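Local coordinates for protein tyrocidine synthetase 3 (Brevibacillus brevis, PDB 2JGP) that probably forms a peptide bond in assembling the antibiotic tyrocidine, through a condensation domain joined to a peptidyl carrier domain, at residues A[388-393]-A[512-517]. Numbering follows the deposited sequence.
Sequences SEFLQE and IRLGEI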
# COMPACT_ATOMS: atom_id res chain seq x y z
N SER A 388 10.23 -9.83 -22.30
CA SER A 388 10.95 -8.56 -22.23
C SER A 388 10.04 -7.37 -22.56
O SER A 388 9.99 -6.39 -21.81
CB SER A 388 12.17 -8.58 -23.15
OG SER A 388 12.89 -7.37 -23.04
N GLU A 389 9.30 -7.46 -23.66
CA GLU A 389 8.43 -6.35 -24.06
C GLU A 389 7.20 -6.25 -23.15
O GLU A 389 6.74 -5.15 -22.85
CB GLU A 389 8.02 -6.45 -25.53
CG GLU A 389 6.93 -7.44 -25.84
CD GLU A 389 6.63 -7.51 -27.32
OE1 GLU A 389 6.79 -8.60 -27.92
OE2 GLU A 389 6.24 -6.47 -27.89
N PHE A 390 6.67 -7.39 -22.71
CA PHE A 390 5.56 -7.41 -21.75
C PHE A 390 5.97 -6.75 -20.43
O PHE A 390 5.22 -5.94 -19.87
CB PHE A 390 5.07 -8.83 -21.48
CG PHE A 390 4.00 -8.90 -20.43
CD1 PHE A 390 2.77 -8.29 -20.63
CD2 PHE A 390 4.23 -9.54 -19.21
CE1 PHE A 390 1.78 -8.33 -19.66
CE2 PHE A 390 3.25 -9.58 -18.23
CZ PHE A 390 2.02 -8.97 -18.46
N LEU A 391 7.16 -7.10 -19.95
CA LEU A 391 7.70 -6.50 -18.73
C LEU A 391 7.82 -4.98 -18.86
O LEU A 391 7.57 -4.25 -17.90
CB LEU A 391 9.06 -7.11 -18.38
CG LEU A 391 9.81 -6.43 -17.22
CD1 LEU A 391 8.99 -6.49 -15.94
CD2 LEU A 391 11.18 -7.06 -17.02
N GLN A 392 8.21 -4.50 -20.03
CA GLN A 392 8.26 -3.06 -20.26
C GLN A 392 6.87 -2.44 -20.24
O GLN A 392 6.72 -1.30 -19.80
CB GLN A 392 8.97 -2.76 -21.57
CG GLN A 392 10.45 -3.10 -21.53
CD GLN A 392 11.21 -2.32 -20.47
OE1 GLN A 392 11.06 -1.10 -20.35
NE2 GLN A 392 12.03 -3.02 -19.68
N GLU A 393 5.86 -3.17 -20.70
CA GLU A 393 4.48 -2.70 -20.59
C GLU A 393 4.07 -2.58 -19.12
O GLU A 393 3.47 -1.58 -18.71
CB GLU A 393 3.52 -3.62 -21.34
CG GLU A 393 3.76 -3.67 -22.84
CD GLU A 393 2.78 -4.59 -23.55
OE1 GLU A 393 2.01 -5.29 -22.87
OE2 GLU A 393 2.80 -4.60 -24.79
N ILE A 512 12.09 -14.83 -24.27
CA ILE A 512 11.15 -15.91 -24.55
C ILE A 512 9.75 -15.34 -24.72
O ILE A 512 9.36 -14.41 -24.01
CB ILE A 512 11.14 -16.96 -23.42
CG1 ILE A 512 10.34 -18.19 -23.84
CG2 ILE A 512 10.60 -16.36 -22.12
CD1 ILE A 512 10.48 -19.37 -22.89
N ARG A 513 9.00 -15.88 -25.68
CA ARG A 513 7.64 -15.41 -25.90
C ARG A 513 6.71 -16.08 -24.89
O ARG A 513 6.91 -17.24 -24.51
CB ARG A 513 7.21 -15.65 -27.35
CG ARG A 513 8.06 -14.83 -28.34
CD ARG A 513 7.50 -14.82 -29.75
NE ARG A 513 8.37 -14.11 -30.68
CZ ARG A 513 8.43 -12.78 -30.81
NH1 ARG A 513 7.68 -11.98 -30.08
NH2 ARG A 513 9.27 -12.24 -31.69
N LEU A 514 5.71 -15.34 -24.43
CA LEU A 514 4.85 -15.81 -23.34
C LEU A 514 4.26 -17.19 -23.62
O LEU A 514 4.23 -18.04 -22.73
CB LEU A 514 3.73 -14.80 -23.05
CG LEU A 514 4.14 -13.40 -22.58
CD1 LEU A 514 2.95 -12.72 -21.91
CD2 LEU A 514 5.34 -13.42 -21.65
N GLY A 515 3.81 -17.42 -24.85
CA GLY A 515 3.25 -18.71 -25.24
C GLY A 515 4.24 -19.86 -25.20
O GLY A 515 3.85 -21.02 -25.03
N GLU A 516 5.52 -19.56 -25.38
CA GLU A 516 6.58 -20.57 -25.37
C GLU A 516 7.07 -20.92 -23.96
O GLU A 516 7.80 -21.89 -23.78
CB GLU A 516 7.77 -20.13 -26.24
CG GLU A 516 7.71 -20.61 -27.68
CD GLU A 516 6.53 -20.05 -28.45
OE1 GLU A 516 6.53 -18.83 -28.73
OE2 GLU A 516 5.61 -20.83 -28.79
N ILE A 517 6.67 -20.13 -22.96
CA ILE A 517 7.04 -20.42 -21.58
C ILE A 517 6.38 -21.72 -21.15
O ILE A 517 5.15 -21.79 -20.98
CB ILE A 517 6.65 -19.27 -20.61
CG1 ILE A 517 7.41 -17.99 -20.96
CG2 ILE A 517 6.94 -19.66 -19.17
CD1 ILE A 517 7.05 -16.80 -20.08
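Leu514 lays one methyl, CD1, over a face of the Phe390 ring. Leu514 CD1 stands 4.2 Å from Phe390 CG, and it is offset toward the rim of the ring. Both side chains leave their backbones toward each other, and both residues are buried. Phe390 has CG anti to its own backbone nitrogen (chi1 176°), which carries the ring off the helix. Its second torsion, chi2 64°, sets which way the ring faces look, and one of them meets the leucine. The CA atoms of Phe390 and Leu514 are 8.6 Å apart. No hydrogen bond crosses between the two segments; the contacts are made by side chains.

A looser polar pair lies beside this apolar one. Glu389 OE1 comes to the edge of the Arg513 guanidinium, near its plane, at 4.1 Å from Arg513 NH1. This is too long for a salt bridge, and the carboxylate and guanidinium planes are 57° apart. The charges probably still attract weakly. Each group has a hydrogen-bond partner among the residues just before the helix: Glu389 OE1 accepts from Thr386 N, and Arg513 NH1 donates to Glu384 O. The arginine chain is extended from CG to NE, and this carries the guanidinium out to that carbonyl.

Arg513 O accepts a hydrogen bond from Glu516 N at 2.8 Å, within the short 3-10 turn that presents Leu514. Through backbone hydrogen bonds of Ile512, Leu514 and Gly515 with Phe387, Lys385 and Arg383, the loop after helix 489-508 runs alongside the residues leading into helix 387-403. Pro381 touches both Phe390 and Leu514, while helix 329-345 meets Phe390 through Asn338 and gives Leu514 O a hydrogen bond from Lys343 NZ. Within the condensation region, the contact thus joins the C-terminal end of the chain to helices 387-403 and 329-345.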